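Local coordinates for alpha-catenin-like protein hmp-1 (Caenorhabditis elegans, PDB 5XA5) that links cadherin and beta-catenin to actin filaments at cell junctions, and is required for cell migration and cell shape changes during embryonic body enclosure and elongation, at residues 86-89 / 90-93; 102-105 / 106-110; 140-143 / 144-148; 174-177 / 178-182; 213-216 / 217-221. All coordinates share one frame; numbering follows the deposited sequence. Where two conformers were deposited one is given.

Contact 1: 86-89 / 90-93; sequences IDLL and HEAL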
loop_
_atom_site.group_PDB
_atom_site.type_symbol
_atom_site.label_atom_id
_atom_site.label_comp_id
_atom_site.label_asym_id
_atom_site.label_seq_id
_atom_site.Cartn_x
_atom_site.Cartn_y
_atom_site.Cartn_z
ATOM N N ILE A 86 4.888 -6.246 -9.967
ATOM C CA ILE A 86 5.018 -7.531 -9.295
ATOM C C ILE A 86 6.483 -7.961 -9.207
ATOM O O ILE A 86 6.896 -8.572 -8.220
ATOM C CB ILE A 86 4.198 -8.621 -10.012
ATOM C CG1 ILE A 86 2.726 -8.207 -10.099
ATOM C CG2 ILE A 86 4.346 -9.968 -9.319
ATOM C CD1 ILE A 86 1.979 -8.290 -8.781
ATOM N N ASP A 87 7.267 -7.637 -10.233
ATOM C CA ASP A 87 8.697 -7.948 -10.230
ATOM C C ASP A 87 9.449 -7.213 -9.121
ATOM O O ASP A 87 10.331 -7.781 -8.482
ATOM C CB ASP A 87 9.328 -7.611 -11.581
ATOM C CG ASP A 87 8.837 -8.511 -12.692
ATOM O OD1 ASP A 87 7.913 -9.313 -12.446
ATOM O OD2 ASP A 87 9.376 -8.414 -13.814
ATOM N N LEU A 88 9.106 -5.949 -8.902
ATOM C CA LEU A 88 9.733 -5.183 -7.833
ATOM C C LEU A 88 9.394 -5.790 -6.480
ATOM O O LEU A 88 10.249 -5.874 -5.596
ATOM C CB LEU A 88 9.294 -3.719 -7.880
ATOM C CG LEU A 88 10.006 -2.853 -8.917
ATOM C CD1 LEU A 88 9.205 -1.595 -9.190
ATOM C CD2 LEU A 88 11.407 -2.508 -8.443
ATOM N N LEU A 89 8.141 -6.213 -6.331
ATOM C CA LEU A 89 7.666 -6.802 -5.081
ATOM C C LEU A 89 8.414 -8.080 -4.764
ATOM O O LEU A 89 8.804 -8.306 -3.624
ATOM C CB LEU A 89 6.165 -7.086 -5.147
ATOM C CG LEU A 89 5.269 -5.871 -4.915
ATOM C CD1 LEU A 89 3.850 -6.127 -5.400
ATOM C CD2 LEU A 89 5.267 -5.531 -3.447
ATOM N N HIS A 90 8.616 -8.917 -5.778
ATOM C CA HIS A 90 9.341 -10.157 -5.576
ATOM C C HIS A 90 10.804 -9.870 -5.237
ATOM O O HIS A 90 11.388 -10.524 -4.374
ATOM C CB HIS A 90 9.219 -11.055 -6.814
ATOM C CG HIS A 90 7.942 -11.835 -6.856
ATOM N ND1 HIS A 90 7.229 -12.047 -8.018
ATOM C CD2 HIS A 90 7.248 -12.455 -5.872
ATOM C CE1 HIS A 90 6.152 -12.762 -7.746
ATOM N NE2 HIS A 90 6.139 -13.023 -6.452
ATOM N N GLU A 91 11.376 -8.868 -5.901
ATOM C CA GLU A 91 12.745 -8.438 -5.632
ATOM C C GLU A 91 12.903 -7.955 -4.191
ATOM O O GLU A 91 13.867 -8.297 -3.507
ATOM C CB GLU A 91 13.147 -7.321 -6.592
ATOM C CG GLU A 91 14.630 -6.994 -6.597
ATOM C CD GLU A 91 14.976 -5.880 -7.567
ATOM O OE1 GLU A 91 14.044 -5.218 -8.070
ATOM O OE2 GLU A 91 16.180 -5.668 -7.828
ATOM N N ALA A 92 11.953 -7.148 -3.740
ATOM C CA ALA A 92 12.002 -6.606 -2.384
ATOM C C ALA A 92 11.800 -7.697 -1.347
ATOM O O ALA A 92 12.409 -7.669 -0.280
ATOM C CB ALA A 92 10.958 -5.515 -2.206
ATOM N N LEU A 93 10.930 -8.652 -1.656
ATOM C CA LEU A 93 10.718 -9.781 -0.758
ATOM C C LEU A 93 11.979 -10.637 -0.695
ATOM O O LEU A 93 12.308 -11.197 0.350
ATOM C CB LEU A 93 9.526 -10.624 -1.212
ATOM C CG LEU A 93 8.956 -11.603 -0.184
ATOM C CD1 LEU A 93 8.525 -10.867 1.091
ATOM C CD2 LEU A 93 7.801 -12.391 -0.772
#
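Ile86 and His90 meet one turn apart on helix 83-112, a local contact along a single helix wedged between helix 51-74 and helix 117-165. The two side chains lie side by side and point the same way. CG2 of Ile86 comes to 3.7 Å from CE1 of the His90 ring, a van der Waals touch. With its CG beside the backbone N and anti to the carbonyl carbon (chi1 -82°), His90 folds its ring back along the turn it has just left. ND1 ends 3.5 Å from the carbonyl oxygen of Ile86, but the angle is too poor for a bond, and that oxygen is taken instead by the backbone N of His90.

The rest of the turn is regular. Ala92 N bonds to Leu88 O at 2.8 Å and Leu93 N to Leu89 O at 2.9 Å, while the CB of Leu93 sits 3.4 Å from the same Leu89 O. On the exposed flank, Leu88 and Glu91 pass at a slant, with CD2 of Leu88 lying 3.8 Å from the carboxylate OE1 of Glu91; the rest of the glutamate chain runs out extended.

Leu89 and Leu93 are buried, and Ala92 lies beside them against Phe137. Leu89 reaches Ile73 and Ile144 on the two neighbouring helices and packs on an apolar side chain of a chain of another protein; Leu93 turns to Phe65. One apolar stripe facing two helices, with Asp87 and Glu91 on the outward side, is the amphipathic pattern of the antiparallel bundles in this N-terminal, vinculin-family part of the longer alpha-catenin.

Contact 2: 102-105 / 106-110; sequences VMIQ and TGRDF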
loop_
_atom_site.group_PDB
_atom_site.type_symbol
_atom_site.label_atom_id
_atom_site.label_comp_id
_atom_site.label_asym_id
_atom_site.label_seq_id
_atom_site.Cartn_x
_atom_site.Cartn_y
_atom_site.Cartn_z
ATOM N N VAL A 102 21.226 -13.906 6.560
ATOM C CA VAL A 102 22.373 -13.357 7.282
ATOM C C VAL A 102 22.055 -13.164 8.764
ATOM O O VAL A 102 22.896 -13.428 9.624
ATOM C CB VAL A 102 22.841 -12.011 6.684
ATOM C CG1 VAL A 102 23.926 -11.385 7.561
ATOM C CG2 VAL A 102 23.351 -12.209 5.267
ATOM N N MET A 103 20.838 -12.718 9.067
ATOM C CA MET A 103 20.439 -12.539 10.460
ATOM C C MET A 103 20.424 -13.870 11.213
ATOM O O MET A 103 20.867 -13.948 12.363
ATOM C CB MET A 103 19.062 -11.873 10.547
ATOM C CG MET A 103 18.543 -11.678 11.957
ATOM S SD MET A 103 19.410 -10.385 12.849
ATOM C CE MET A 103 20.435 -11.332 13.969
ATOM N N ILE A 104 19.918 -14.917 10.568
ATOM C CA ILE A 104 19.846 -16.232 11.203
ATOM C C ILE A 104 21.247 -16.782 11.468
ATOM O O ILE A 104 21.499 -17.385 12.517
ATOM C CB ILE A 104 19.034 -17.230 10.346
ATOM C CG1 ILE A 104 17.560 -16.818 10.333
ATOM C CG2 ILE A 104 19.173 -18.653 10.889
ATOM C CD1 ILE A 104 16.708 -17.583 9.339
ATOM N N GLN A 105 22.165 -16.551 10.534
ATOM C CA GLN A 105 23.546 -17.000 10.713
ATOM C C GLN A 105 24.297 -16.221 11.791
ATOM O O GLN A 105 24.873 -16.818 12.706
ATOM C CB GLN A 105 24.313 -16.910 9.393
ATOM C CG GLN A 105 24.327 -18.199 8.586
ATOM C CD GLN A 105 24.983 -19.353 9.330
ATOM O OE1 GLN A 105 25.877 -19.151 10.154
ATOM N NE2 GLN A 105 24.538 -20.571 9.041
ATOM N N THR A 106 24.304 -14.893 11.686
ATOM C CA THR A 106 25.053 -14.080 12.641
ATOM C C THR A 106 24.381 -14.135 13.995
ATOM O O THR A 106 25.037 -14.046 15.032
ATOM C CB THR A 106 25.163 -12.613 12.215
ATOM O OG1 THR A 106 23.854 -12.075 12.001
ATOM C CG2 THR A 106 25.974 -12.491 10.932
ATOM N N GLY A 107 23.056 -14.248 13.981
ATOM C CA GLY A 107 22.310 -14.385 15.214
ATOM C C GLY A 107 22.708 -15.656 15.933
ATOM O O GLY A 107 22.888 -15.664 17.150
ATOM N N ARG A 108 22.859 -16.732 15.168
ATOM C CA ARG A 108 23.257 -18.008 15.745
ATOM C C ARG A 108 24.669 -17.912 16.311
ATOM O O ARG A 108 24.942 -18.418 17.396
ATOM C CB ARG A 108 23.179 -19.130 14.707
ATOM C CG ARG A 108 23.217 -20.535 15.315
ATOM C CD ARG A 108 23.545 -21.583 14.264
ATOM N NE ARG A 108 22.713 -21.440 13.071
ATOM C CZ ARG A 108 21.477 -21.911 12.957
ATOM N NH1 ARG A 108 20.917 -22.562 13.968
ATOM N NH2 ARG A 108 20.796 -21.730 11.833
ATOM N N ASP A 109 25.554 -17.255 15.566
ATOM C CA ASP A 109 26.925 -17.023 16.017
ATOM C C ASP A 109 26.934 -16.278 17.344
ATOM O O ASP A 109 27.712 -16.590 18.245
ATOM C CB ASP A 109 27.716 -16.231 14.973
ATOM C CG ASP A 109 27.855 -16.975 13.659
ATOM O OD1 ASP A 109 27.781 -18.222 13.666
ATOM O OD2 ASP A 109 28.041 -16.307 12.621
ATOM N N PHE A 110 26.050 -15.294 17.465
ATOM C CA PHE A 110 25.995 -14.498 18.675
ATOM C C PHE A 110 25.495 -15.292 19.874
ATOM O O PHE A 110 26.143 -15.300 20.910
ATOM C CB PHE A 110 25.116 -13.265 18.459
ATOM C CG PHE A 110 24.561 -12.682 19.730
ATOM C CD1 PHE A 110 25.403 -12.200 20.722
ATOM C CD2 PHE A 110 23.191 -12.596 19.918
ATOM C CE1 PHE A 110 24.880 -11.660 21.889
ATOM C CE2 PHE A 110 22.664 -12.055 21.067
ATOM C CZ PHE A 110 23.509 -11.592 22.064
#
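The guanidinium of Arg108 meets Ile104 obliquely, its NH2 lying 3.6 Å from CG2 of the isoleucine, while the chain of Arg108 bends at chi3 to bring it there. The second pair of flat groups, the Gln105 amide and the Asp109 carboxylate, also cross at a slant, their planes turned 54° against each other and OE1 of Gln105 standing 4.1 Å from OD1 of Asp109. That carboxylate comes close to the backbone too: OD2 of Asp109 is 3.2 Å from Gln105 O, two acceptors with no proton to share. Gln105 O takes the N-H of Asp109 at 3.0 Å.

Polar grip is concentrated at Val102 O. Thr106 N reaches it at 2.9 Å in an almost straight bond (174°), and the hydroxyl OG1 of Thr106 donates to the same oxygen, also at 2.9 Å. A chi1 of 56° swings OG1 back over the preceding turn, and this hydroxyl is also hydrogen-bonded to Ser126 on helix 117-165. Putting a valine in place of Thr106 would probably cost Val102 O its second donor and leave the Ser126 hydroxyl without this mate.

Next along the helix, CE of Met103 closes to 3.8 Å from CA of Gly107, and Ile104 leans on Val55 and Leu58 of helix 51-74. The chemistry implies a helix with two characters: an apolar side given to its neighbours, and a threonine whose hydroxyl ties its own backbone to the next helix.

Contact 3: 140-143 / 144-148; sequences LADS and IDVKV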
loop_
_atom_site.group_PDB
_atom_site.type_symbol
_atom_site.label_atom_id
_atom_site.label_comp_id
_atom_site.label_asym_id
_atom_site.label_seq_id
_atom_site.Cartn_x
_atom_site.Cartn_y
_atom_site.Cartn_z
ATOM N N LEU A 140 7.265 -0.192 -0.648
ATOM C CA LEU A 140 6.946 -0.614 -2.003
ATOM C C LEU A 140 5.527 -1.185 -2.066
ATOM O O LEU A 140 4.777 -0.915 -3.011
ATOM C CB LEU A 140 7.971 -1.644 -2.490
ATOM C CG LEU A 140 7.663 -2.223 -3.861
ATOM C CD1 LEU A 140 7.658 -1.103 -4.893
ATOM C CD2 LEU A 140 8.691 -3.289 -4.208
ATOM N N ALA A 141 5.145 -1.958 -1.050
ATOM C CA ALA A 141 3.804 -2.536 -1.000
ATOM C C ALA A 141 2.728 -1.457 -1.024
ATOM O O ALA A 141 1.702 -1.618 -1.681
ATOM C CB ALA A 141 3.631 -3.414 0.238
ATOM N N ASP A 142 2.962 -0.367 -0.302
ATOM C CA ASP A 142 1.990 0.723 -0.287
ATOM C C ASP A 142 1.895 1.340 -1.682
ATOM O O ASP A 142 0.803 1.697 -2.131
ATOM C CB ASP A 142 2.360 1.779 0.750
ATOM C CG ASP A 142 1.287 2.845 0.895
ATOM O OD1 ASP A 142 0.188 2.482 1.355
ATOM O OD2 ASP A 142 1.556 4.029 0.579
ATOM N N SER A 143 3.021 1.448 -2.383
ATOM C CA SER A 143 2.987 2.097 -3.693
ATOM C C SER A 143 2.176 1.258 -4.674
ATOM O O SER A 143 1.527 1.799 -5.586
ATOM C CB SER A 143 4.398 2.330 -4.225
ATOM O OG SER A 143 4.976 1.120 -4.658
ATOM N N ILE A 144 2.205 -0.062 -4.485
ATOM C CA ILE A 144 1.459 -0.974 -5.358
ATOM C C ILE A 144 -0.018 -0.940 -4.977
ATOM O O ILE A 144 -0.907 -0.959 -5.823
ATOM C CB ILE A 144 1.993 -2.424 -5.261
ATOM C CG1 ILE A 144 3.473 -2.474 -5.637
ATOM C CG2 ILE A 144 1.182 -3.354 -6.142
ATOM C CD1 ILE A 144 3.801 -1.736 -6.911
ATOM N N ASP A 145 -0.280 -0.864 -3.677
ATOM C CA ASP A 145 -1.638 -0.666 -3.203
ATOM C C ASP A 145 -2.235 0.619 -3.814
ATOM O O ASP A 145 -3.421 0.666 -4.134
ATOM C CB ASP A 145 -1.672 -0.601 -1.659
ATOM C CG ASP A 145 -1.393 -1.955 -0.997
ATOM O OD1 ASP A 145 -1.571 -2.998 -1.663
ATOM O OD2 ASP A 145 -0.986 -1.967 0.198
ATOM N N VAL A 146 -1.409 1.652 -3.990
ATOM C CA VAL A 146 -1.888 2.899 -4.579
ATOM C C VAL A 146 -2.183 2.684 -6.067
ATOM O O VAL A 146 -3.179 3.200 -6.582
ATOM C CB VAL A 146 -0.868 4.042 -4.398
ATOM C CG1 VAL A 146 -1.162 5.199 -5.368
ATOM C CG2 VAL A 146 -0.882 4.516 -2.961
ATOM N N LYS A 147 -1.337 1.905 -6.743
ATOM C CA LYS A 147 -1.535 1.630 -8.168
ATOM C C LYS A 147 -2.860 0.932 -8.406
ATOM O O LYS A 147 -3.506 1.127 -9.443
ATOM C CB LYS A 147 -0.393 0.780 -8.728
ATOM C CG LYS A 147 0.840 1.578 -9.098
ATOM C CD LYS A 147 1.829 0.742 -9.892
ATOM C CE LYS A 147 2.899 1.627 -10.522
ATOM N NZ LYS A 147 3.938 0.831 -11.228
ATOM N N VAL A 148 -3.259 0.099 -7.455
ATOM C CA VAL A 148 -4.564 -0.547 -7.527
ATOM C C VAL A 148 -5.700 0.477 -7.482
ATOM O O VAL A 148 -6.673 0.361 -8.234
ATOM C CB VAL A 148 -4.715 -1.585 -6.407
ATOM C CG1 VAL A 148 -6.144 -2.098 -6.313
ATOM C CG2 VAL A 148 -3.753 -2.738 -6.644
HETATM O O HOH W 1 -1.645 0.267 1.537
#
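Leu140, Ser143 and Ile144 form one turn of helix 117-165, the longest helix of this vinculin/alpha-catenin-family bundle fold. Leu140 O is the hub, for it accepts two bonds. The Ile144 N-H comes in at 3.1 Å, and the Ser143 hydroxyl donates from 2.6 Å. Ser143 can do so because its chi1 of 74° tucks OG between its own backbone N and carbonyl carbon, facing back up the helix. Taking Ser143 down to an alanine removes that hydroxyl, and Leu140 O would probably be left leaning on the Ile144 N-H, with the space beside the Ile144 side chain less filled.

CG1 of Ile144 also lies 3.3 Å from Leu140 O. Its CD1 sits 3.8 Å from Ser143 OG. Further out, the two CD1 methyls of Leu140 and Ile144 approach loosely, on the side that packs against helix 83-112, where Leu140 meets Leu88 and Ala92 and Ile144 meets Ala85.

The other flank is acidic. Asp142 has its main partner in a salt bridge to Arg193, and Asp145 accepts hydrogen bonds from the backbone of a chain of another protein, so the two carboxylates are held by outside donors. Lys147 turns away to a salt bridge with Asp82. Between the two acids a water donates both its protons, one to Asp142 OD1 at 2.9 Å and one to Asp145 OD2 at 2.7 Å.

Contact 4: 174-177 / 178-182; sequences DLYN and LLISQ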
loop_
_atom_site.group_PDB
_atom_site.type_symbol
_atom_site.label_atom_id
_atom_site.label_comp_id
_atom_site.label_asym_id
_atom_site.label_seq_id
_atom_site.Cartn_x
_atom_site.Cartn_y
_atom_site.Cartn_z
ATOM N N ASP A 174 -27.423 2.077 -19.305
ATOM C CA ASP A 174 -26.677 0.876 -18.921
ATOM C C ASP A 174 -25.269 1.228 -18.468
ATOM O O ASP A 174 -24.756 0.670 -17.497
ATOM C CB ASP A 174 -26.614 -0.127 -20.072
ATOM C CG ASP A 174 -27.954 -0.788 -20.344
ATOM O OD1 ASP A 174 -28.820 -0.772 -19.442
ATOM O OD2 ASP A 174 -28.132 -1.338 -21.453
ATOM N N LEU A 175 -24.632 2.156 -19.172
ATOM C CA LEU A 175 -23.302 2.578 -18.755
ATOM C C LEU A 175 -23.363 3.330 -17.426
ATOM O O LEU A 175 -22.482 3.160 -16.605
ATOM C CB LEU A 175 -22.639 3.438 -19.835
ATOM C CG LEU A 175 -22.217 2.608 -21.053
ATOM C CD1 LEU A 175 -21.940 3.545 -22.223
ATOM C CD2 LEU A 175 -20.981 1.779 -20.730
ATOM N N TYR A 176 -24.405 4.124 -17.190
ATOM C CA TYR A 176 -24.450 4.820 -15.914
ATOM C C TYR A 176 -24.736 3.811 -14.803
ATOM O O TYR A 176 -24.220 3.961 -13.700
ATOM C CB TYR A 176 -25.476 5.969 -15.893
ATOM C CG TYR A 176 -25.336 6.807 -14.627
ATOM C CD1 TYR A 176 -24.114 7.388 -14.303
ATOM C CD2 TYR A 176 -26.415 7.015 -13.765
ATOM C CE1 TYR A 176 -23.952 8.135 -13.150
ATOM C CE2 TYR A 176 -26.262 7.787 -12.597
ATOM C CZ TYR A 176 -25.028 8.338 -12.307
ATOM O OH TYR A 176 -24.846 9.090 -11.156
ATOM N N ASN A 177 -25.509 2.762 -15.083
ATOM C CA ASN A 177 -25.669 1.715 -14.063
ATOM C C ASN A 177 -24.316 1.127 -13.628
ATOM O O ASN A 177 -24.087 0.870 -12.449
ATOM C CB ASN A 177 -26.583 0.605 -14.576
ATOM C CG ASN A 177 -28.042 0.881 -14.288
ATOM O OD1 ASN A 177 -28.374 1.713 -13.438
ATOM N ND2 ASN A 177 -28.926 0.194 -15.007
ATOM N N LEU A 178 -23.416 0.935 -14.582
ATOM C CA LEU A 178 -22.078 0.430 -14.280
ATOM C C LEU A 178 -21.293 1.486 -13.516
ATOM O O LEU A 178 -20.661 1.193 -12.515
ATOM C CB LEU A 178 -21.326 0.030 -15.562
ATOM C CG LEU A 178 -21.786 -1.234 -16.297
ATOM C CD1 LEU A 178 -21.114 -1.352 -17.677
ATOM C CD2 LEU A 178 -21.518 -2.478 -15.470
ATOM N N LEU A 179 -21.355 2.724 -13.984
ATOM C CA LEU A 179 -20.616 3.805 -13.362
ATOM C C LEU A 179 -21.008 4.010 -11.895
ATOM O O LEU A 179 -20.156 4.293 -11.062
ATOM C CB LEU A 179 -20.842 5.102 -14.153
ATOM C CG LEU A 179 -19.827 6.203 -13.923
ATOM C CD1 LEU A 179 -18.446 5.785 -14.424
ATOM C CD2 LEU A 179 -20.253 7.511 -14.603
ATOM N N ILE A 180 -22.296 3.857 -11.583
ATOM C CA ILE A 180 -22.771 4.043 -10.212
ATOM C C ILE A 180 -21.997 3.129 -9.302
ATOM O O ILE A 180 -21.469 3.578 -8.276
ATOM C CB ILE A 180 -24.278 3.767 -10.073
ATOM C CG1 ILE A 180 -25.062 4.922 -10.713
ATOM C CG2 ILE A 180 -24.694 3.613 -8.593
ATOM C CD1 ILE A 180 -26.505 4.593 -10.973
ATOM N N SER A 181 -21.906 1.861 -9.691
ATOM C CA SER A 181 -21.247 0.878 -8.832
ATOM C C SER A 181 -19.748 1.115 -8.771
ATOM O O SER A 181 -19.157 1.008 -7.696
ATOM C CB SER A 181 -21.555 -0.545 -9.309
ATOM O OG SER A 181 -22.915 -0.837 -9.032
ATOM N N GLN A 182 -19.142 1.451 -9.898
ATOM C CA GLN A 182 -17.700 1.660 -9.909
ATOM C C GLN A 182 -17.312 2.847 -9.037
ATOM O O GLN A 182 -16.299 2.814 -8.330
ATOM C CB GLN A 182 -17.205 1.840 -11.343
ATOM C CG GLN A 182 -17.303 0.560 -12.134
ATOM C CD GLN A 182 -17.004 0.752 -13.597
ATOM O OE1 GLN A 182 -16.842 1.872 -14.056
ATOM N NE2 GLN A 182 -16.888 -0.352 -14.329
#
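Tyr176 O takes the N-H of Ile180 at 2.9 Å, nearly along the C=O axis, and the side chain of the same isoleucine crowds in beside it, with CG1 of Ile180 3.2 Å from Tyr176 O. From there the chain of Ile180 runs across one face of the tyrosine ring, the two side chains crossing at about a right angle. CG1 stands 3.8 Å from the ring centroid and 19° off its normal, a CH-pi contact over the face but shifted toward the rim, while CD1 of Ile180 touches CE2 of Tyr176 at 3.6 Å.

The ring comes to lie over Ile180 because Tyr176 CG is anti to the backbone N (chi1 -171°), which carries the ring forward along the helix. Its edge meets Leu179, three residues on: CD2 of Leu179 is 3.9 Å from CD1 of Tyr176, near the ring plane. On the face away from Ile180, the ring stacks with Tyr221 of helix 200-229. Ile180 and Tyr221 thus sandwich the ring and probably restrict its rotation.

Leu179 N closes its own turn on Leu175 O at 2.9 Å. On the inward side Leu175 and Leu179 reach Gln162 and Thr159 of helix 117-165, whereas Asn177, Ile180 and Ser181 sit at the surface. This is a surface turn in the first half of helix 169-196, where an aromatic bridges to the following helix, as fits an antiparallel bundle in the vinculin/alpha-catenin family.

Contact 5: 213-216 / 217-221; sequences LRQT and APLLY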
loop_
_atom_site.group_PDB
_atom_site.type_symbol
_atom_site.label_atom_id
_atom_site.label_comp_id
_atom_site.label_asym_id
_atom_site.label_seq_id
_atom_site.Cartn_x
_atom_site.Cartn_y
_atom_site.Cartn_z
ATOM N N LEU A 213 -15.878 14.379 -7.862
ATOM C CA LEU A 213 -16.342 13.237 -8.635
ATOM C C LEU A 213 -17.791 12.890 -8.298
ATOM O O LEU A 213 -18.595 12.658 -9.206
ATOM C CB LEU A 213 -15.441 12.012 -8.405
ATOM C CG LEU A 213 -15.902 10.702 -9.057
ATOM C CD1 LEU A 213 -15.987 10.845 -10.576
ATOM C CD2 LEU A 213 -15.016 9.511 -8.665
ATOM N N ARG A 214 -18.129 12.821 -7.008
ATOM C CA ARG A 214 -19.485 12.447 -6.619
ATOM C C ARG A 214 -20.542 13.431 -7.114
ATOM O O ARG A 214 -21.662 13.038 -7.451
ATOM C CB ARG A 214 -19.600 12.322 -5.094
ATOM C CG ARG A 214 -18.781 11.210 -4.493
ATOM C CD ARG A 214 -18.919 9.908 -5.257
ATOM N NE ARG A 214 -20.296 9.418 -5.345
ATOM C CZ ARG A 214 -20.857 8.571 -4.484
ATOM N NH1 ARG A 214 -20.176 8.129 -3.432
ATOM N NH2 ARG A 214 -22.110 8.176 -4.667
ATOM N N GLN A 215 -20.198 14.711 -7.148
ATOM C CA GLN A 215 -21.129 15.740 -7.619
ATOM C C GLN A 215 -21.236 15.761 -9.137
ATOM O O GLN A 215 -22.316 16.003 -9.694
ATOM C CB GLN A 215 -20.686 17.112 -7.118
ATOM C CG GLN A 215 -21.266 18.281 -7.904
ATOM C CD GLN A 215 -20.412 19.531 -7.810
ATOM O OE1 GLN A 215 -19.786 19.943 -8.787
ATOM N NE2 GLN A 215 -20.379 20.141 -6.628
ATOM N N THR A 216 -20.118 15.529 -9.817
ATOM C CA THR A 216 -20.074 15.676 -11.270
ATOM C C THR A 216 -20.687 14.490 -12.012
ATOM O O THR A 216 -21.349 14.659 -13.033
ATOM C CB THR A 216 -18.623 15.877 -11.755
ATOM O OG1 THR A 216 -18.104 17.087 -11.189
ATOM C CG2 THR A 216 -18.575 15.973 -13.261
ATOM N N ALA A 217 -20.477 13.275 -11.515
ATOM C CA ALA A 217 -20.944 12.137 -12.303
ATOM C C ALA A 217 -22.475 12.124 -12.574
ATOM O O ALA A 217 -22.889 11.845 -13.707
ATOM C CB ALA A 217 -20.488 10.821 -11.656
ATOM N N PRO A 218 -23.314 12.431 -11.566
ATOM C CA PRO A 218 -24.756 12.450 -11.832
ATOM C C PRO A 218 -25.127 13.517 -12.852
ATOM O O PRO A 218 -26.067 13.321 -13.629
ATOM C CB PRO A 218 -25.379 12.765 -10.465
ATOM C CG PRO A 218 -24.349 12.382 -9.483
ATOM C CD PRO A 218 -23.020 12.581 -10.131
ATOM N N LEU A 219 -24.393 14.626 -12.853
ATOM C CA LEU A 219 -24.661 15.683 -13.828
ATOM C C LEU A 219 -24.215 15.266 -15.228
ATOM O O LEU A 219 -24.812 15.672 -16.227
ATOM C CB LEU A 219 -23.954 16.969 -13.407
ATOM C CG LEU A 219 -24.512 17.614 -12.138
ATOM C CD1 LEU A 219 -23.527 18.640 -11.609
ATOM C CD2 LEU A 219 -25.837 18.283 -12.411
ATOM N N LEU A 220 -23.140 14.492 -15.295
ATOM C CA LEU A 220 -22.689 13.954 -16.572
ATOM C C LEU A 220 -23.734 12.990 -17.127
ATOM O O LEU A 220 -24.037 13.028 -18.323
ATOM C CB LEU A 220 -21.332 13.261 -16.420
ATOM C CG LEU A 220 -20.732 12.801 -17.757
ATOM C CD1 LEU A 220 -20.515 13.950 -18.730
ATOM C CD2 LEU A 220 -19.416 12.062 -17.496
ATOM N N TYR A 221 -24.294 12.150 -16.264
ATOM C CA TYR A 221 -25.369 11.245 -16.672
ATOM C C TYR A 221 -26.516 12.022 -17.302
ATOM O O TYR A 221 -26.944 11.705 -18.397
ATOM C CB TYR A 221 -25.873 10.425 -15.479
ATOM C CG TYR A 221 -27.173 9.692 -15.714
ATOM C CD1 TYR A 221 -27.295 8.765 -16.745
ATOM C CD2 TYR A 221 -28.274 9.910 -14.892
ATOM C CE1 TYR A 221 -28.485 8.089 -16.955
ATOM C CE2 TYR A 221 -29.464 9.240 -15.095
ATOM C CZ TYR A 221 -29.563 8.331 -16.140
ATOM O OH TYR A 221 -30.727 7.648 -16.350
#
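Leu213 O receives the N-H of Ala217 at 3.0 Å, and Thr216 O receives that of Leu220 at 2.9 Å in a nearly head-on bond with a C=O...N angle of 168°. Between these two regular links the helix has a gap in its pattern. Pro218 carries no N-H, so Arg214 O finds a carbon in place of a donor: CD of Pro218 presses to 3.0 Å from that oxygen. Gln215 O is likewise met by carbon, with CD1 of Leu219 and CD of Pro218 each about 3.5 Å away.

The result is a proline kink in helix 200-229, part of the antiparallel helical bundle of this vinculin-family domain. The kinked turn faces three helices. Ala217 packs on Ile183, Leu213 on Leu186 and Met247, and Leu220 on Met163 and Thr243.

Side-chain polar groups look beyond the turn for their partners. In the conformer described here, of two for Thr216, OG1 bonds back to Ala212 O, one turn earlier; the bond may not hold in the other. Arg214 sends NH2 to a salt bridge with Glu184, and NH1 makes a long, weak ion pair with Asp187. Leu220 N has already resumed the backbone pattern, and Tyr221 N continues it with a bond to Ala217 O at 2.9 Å. Beyond, Leu220 O accepts from Ser223 OG and Thr224 OG1, and Tyr221 O from Thr224 OG1. The phenol oxygen of Tyr221 hydrogen-bonds Asp173 of helix 169-196.

Overall arrangement
All five contacts are turns within single helices, and they fall in two groups. Contacts 1 and 3 sit close together, centres about 12 Å apart, and touch across adjacent helices; contact 3, about 3 Å from the chain centre, is the most central. Contact 2 shares helix 83-112 with contact 1 but lies out near its far end. On the opposite side of the chain centre from contact 2, contacts 4 and 5 also touch across adjacent helices. Contacts 1, 2, 3 and 5 are partly buried. Contact 4 is a surface turn ruled by aromatic and aliphatic packing, contact 5 a proline-kinked one, whereas hydroxyls doubling on backbone carbonyls mark contacts 2 and 3.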